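Long-range contact in cytochrome C-type biogenesis protein ccmF (Thermus thermophilus, PDB 6ZMQ), which probably binds heme and takes part in its attachment to apocytochrome c as the membrane-bound heme lyase of cytochrome c maturation: residues 581-586 / 610-615. Residues are numbered along the deposited sequence; the frame is centred on the assembly and turned at random.
Sequences FYPQMN and DREKGE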
ATOM      1  N   PHE A 581       3.243  22.670  17.277  1.00 53.79           N
ATOM      2  CA  PHE A 581       4.024  21.759  18.110  1.00 52.22           C
ATOM      3  C   PHE A 581       3.116  21.190  19.182  1.00 58.55           C
ATOM      4  O   PHE A 581       2.265  21.920  19.703  1.00 64.04           O
ATOM      5  CB  PHE A 581       5.182  22.486  18.790  1.00 47.15           C
ATOM      6  CG  PHE A 581       6.438  21.688  18.883  1.00 74.43           C
ATOM      7  CD1 PHE A 581       6.402  20.312  19.042  1.00 87.66           C
ATOM      8  CD2 PHE A 581       7.665  22.324  18.842  1.00 88.34           C
ATOM      9  CE1 PHE A 581       7.565  19.588  19.130  1.00 95.61           C
ATOM     10  CE2 PHE A 581       8.835  21.598  18.926  1.00 94.23           C
ATOM     11  CZ  PHE A 581       8.789  20.227  19.074  1.00 96.72           C
ATOM     12  N   TYR A 582       3.312  19.927  19.561  1.00 58.68           N
ATOM     13  CA  TYR A 582       2.566  19.404  20.698  1.00 68.69           C
ATOM     14  C   TYR A 582       3.500  18.891  21.777  1.00 81.58           C
ATOM     15  O   TYR A 582       4.141  17.849  21.582  1.00 91.82           O
ATOM     16  CB  TYR A 582       1.625  18.273  20.309  1.00 63.38           C
ATOM     17  CG  TYR A 582       0.755  18.609  19.162  1.00 61.46           C
ATOM     18  CD1 TYR A 582      -0.085  19.708  19.223  1.00 63.53           C
ATOM     19  CD2 TYR A 582       0.703  17.782  18.052  1.00 66.09           C
ATOM     20  CE1 TYR A 582      -0.895  20.022  18.176  1.00 66.83           C
ATOM     21  CE2 TYR A 582      -0.139  18.061  17.014  1.00 75.49           C
ATOM     22  CZ  TYR A 582      -0.932  19.194  17.071  1.00 77.06           C
ATOM     23  OH  TYR A 582      -1.776  19.509  16.033  1.00 84.89           O
ATOM     24  N   PRO A 583       3.382  19.328  23.132  1.00 73.82           N
ATOM     25  CA  PRO A 583       3.793  18.713  24.629  1.00 78.17           C
ATOM     26  C   PRO A 583       2.511  17.849  24.502  1.00 90.21           C
ATOM     27  O   PRO A 583       1.471  18.398  24.693  1.00 94.89           O
ATOM     28  CB  PRO A 583       3.870  20.016  25.402  1.00 68.47           C
ATOM     29  CG  PRO A 583       4.313  20.966  24.365  1.00 55.17           C
ATOM     30  CD  PRO A 583       3.185  20.737  23.412  1.00 62.91           C
ATOM     31  N   GLN A 584       2.564  16.592  23.999  1.00 96.95           N
ATOM     32  CA  GLN A 584       1.365  15.758  23.943  1.00 95.42           C
ATOM     33  C   GLN A 584       1.354  14.869  25.184  1.00111.60           C
ATOM     34  O   GLN A 584       2.273  14.078  25.387  1.00121.84           O
ATOM     35  CB  GLN A 584       1.319  14.954  22.643  1.00 87.44           C
ATOM     36  CG  GLN A 584      -0.030  14.279  22.349  1.00 81.59           C
ATOM     37  CD  GLN A 584      -0.526  14.542  20.928  1.00 72.83           C
ATOM     38  OE1 GLN A 584       0.071  15.319  20.185  1.00 77.49           O
ATOM     39  NE2 GLN A 584      -1.629  13.901  20.554  1.00 61.76           N
ATOM     40  N   MET A 585       0.321  15.024  26.022  1.00100.20           N
ATOM     41  CA  MET A 585       0.326  14.469  27.379  1.00104.48           C
ATOM     42  C   MET A 585       0.290  12.934  27.421  1.00100.71           C
ATOM     43  O   MET A 585       0.808  12.340  28.376  1.00100.81           O
ATOM     44  CB  MET A 585      -0.857  15.042  28.162  1.00116.22           C
ATOM     45  CG  MET A 585      -0.949  16.570  28.189  1.00105.65           C
ATOM     46  SD  MET A 585       0.368  17.399  29.110  1.00 84.71           S
ATOM     47  CE  MET A 585       1.164  18.367  27.833  1.00 70.31           C
ATOM     48  N   ASN A 586      -0.316  12.283  26.416  1.00110.02           N
ATOM     49  CA  ASN A 586      -0.642  10.852  26.500  1.00121.24           C
ATOM     50  C   ASN A 586       0.591   9.959  26.415  1.00133.55           C
ATOM     51  O   ASN A 586       0.809   9.090  27.266  1.00137.32           O
ATOM     52  CB  ASN A 586      -1.615  10.470  25.390  1.00114.54           C
ATOM     53  CG  ASN A 586      -2.564   9.370  25.805  1.00 87.32           C
ATOM     54  OD1 ASN A 586      -2.173   8.215  25.967  1.00 84.91           O
ATOM     55  ND2 ASN A 586      -3.820   9.736  26.033  1.00 65.30           N
ATOM     56  N   ASP A 610      10.997  22.176  15.545  1.00 79.50           N
ATOM     57  CA  ASP A 610      12.205  21.499  16.095  1.00 80.17           C
ATOM     58  C   ASP A 610      12.159  21.509  17.618  1.00 93.98           C
ATOM     59  O   ASP A 610      11.827  20.487  18.174  1.00100.70           O
ATOM     60  CB  ASP A 610      13.487  21.871  15.367  1.00 65.70           C
ATOM     61  CG  ASP A 610      13.648  21.042  14.124  1.00 66.04           C
ATOM     62  OD1 ASP A 610      12.828  20.186  13.915  1.00 63.68           O
ATOM     63  OD2 ASP A 610      14.598  21.261  13.408  1.00 77.22           O
ATOM     64  N   ARG A 611      12.751  22.495  18.253  1.00 91.68           N
ATOM     65  CA  ARG A 611      12.442  22.718  19.675  1.00 93.15           C
ATOM     66  C   ARG A 611      11.874  24.107  19.909  1.00101.71           C
ATOM     67  O   ARG A 611      12.420  25.089  19.429  1.00110.85           O
ATOM     68  CB  ARG A 611      13.693  22.552  20.526  1.00101.95           C
ATOM     69  CG  ARG A 611      13.906  23.681  21.520  1.00100.43           C
ATOM     70  CD  ARG A 611      14.988  23.220  22.456  1.00 96.84           C
ATOM     71  NE  ARG A 611      14.458  22.017  23.050  1.00 94.94           N
ATOM     72  CZ  ARG A 611      13.356  22.013  23.757  1.00 90.12           C
ATOM     73  NH1 ARG A 611      12.900  20.892  24.283  1.00 86.12           N
ATOM     74  NH2 ARG A 611      12.711  23.141  23.931  1.00 88.57           N
ATOM     75  N   GLU A 612      10.747  24.136  20.580  1.00 97.50           N
ATOM     76  CA  GLU A 612      10.258  25.415  21.096  1.00101.88           C
ATOM     77  C   GLU A 612      10.901  25.409  22.473  1.00114.04           C
ATOM     78  O   GLU A 612      10.619  24.468  23.210  1.00122.22           O
ATOM     79  CB  GLU A 612       8.762  25.321  21.360  1.00101.58           C
ATOM     80  CG  GLU A 612       8.344  26.027  22.627  1.00 84.25           C
ATOM     81  CD  GLU A 612       7.096  25.462  23.245  1.00 62.28           C
ATOM     82  OE1 GLU A 612       7.155  24.381  23.795  1.00 46.48           O
ATOM     83  OE2 GLU A 612       6.083  26.114  23.151  1.00 65.01           O
ATOM     84  N   LYS A 613      11.814  26.327  22.771  1.00120.21           N
ATOM     85  CA  LYS A 613      12.407  26.363  24.099  1.00114.62           C
ATOM     86  C   LYS A 613      11.561  27.319  24.947  1.00118.34           C
ATOM     87  O   LYS A 613      10.582  27.892  24.462  1.00119.22           O
ATOM     88  CB  LYS A 613      13.889  26.749  24.031  1.00119.28           C
ATOM     89  CG  LYS A 613      14.750  26.067  25.108  1.00110.01           C
ATOM     90  CD  LYS A 613      16.219  26.476  25.073  1.00 93.12           C
ATOM     91  CE  LYS A 613      16.987  25.871  23.909  1.00 78.75           C
ATOM     92  NZ  LYS A 613      18.128  25.006  24.331  1.00 71.77           N
ATOM     93  N   GLY A 614      11.949  27.499  26.215  1.00116.10           N
ATOM     94  CA  GLY A 614      11.141  28.109  27.262  1.00 95.92           C
ATOM     95  C   GLY A 614      10.556  29.489  27.027  1.00 86.84           C
ATOM     96  O   GLY A 614       9.370  29.719  27.293  1.00 92.80           O
ATOM     97  N   GLU A 615      11.390  30.429  26.562  1.00 83.47           N
ATOM     98  CA  GLU A 615      10.932  31.761  26.166  1.00 91.37           C
ATOM     99  C   GLU A 615      11.447  32.219  24.799  1.00107.82           C
ATOM    100  O   GLU A 615      10.983  33.260  24.315  1.00 80.29           O
ATOM    101  CB  GLU A 615      11.311  32.824  27.223  1.00 87.12           C
ATOM    102  CG  GLU A 615      11.117  32.436  28.712  1.00 88.69           C
ATOM    103  CD  GLU A 615       9.671  32.514  29.207  1.00 81.73           C
ATOM    104  OE1 GLU A 615       8.929  33.425  28.779  1.00 79.77           O
ATOM    105  OE2 GLU A 615       9.271  31.631  30.003  1.00 74.83           O
TER
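Phe581 meets the chain from Asp610 to Glu612 with the edge of its ring: the carbonyl oxygen of Asp610 and CA of Arg611 both lie at that edge, near the ring plane. CZ of Phe581 is 3.2 Å from O of Asp610, an approach consistent with a carbonyl set against ring C-H groups. Farther round, CE2 of Phe581 comes to 3.9 Å from Arg611 CA. The amide N of Glu612 lies obliquely to the ring, 3.6 Å from CE2 of Phe581. CB of Glu612 closes the group against CD2 of Phe581 at 4.1 Å.

From there the Glu612 chain runs extended beyond CG (chi2 -153°) and brings OE1 of Glu612 loosely alongside the ring of Pro583, 4.5 Å from its CG. The carboxylate and the Phe581 ring are tilted 25° from each other. Van der Waals packing of one buried phenyl ring against mostly backbone thus makes up this small contact. CB of Asp610 points away from the 581-586 segment, and it is the backbone carbonyl that meets the ring.

Phe581 hydrogen-bonds through its backbone to Val563 on strand 561-566, and the side chains of Phe581 and Glu612 both rest on Val563. Phe609 also meets the Phe581 ring, with their planes at about 45°. The contact therefore joins two antiparallel sheets of the C-terminal region, linking the loop that leads to strand 593-594 with the loop between strands 603-608 and 617-625.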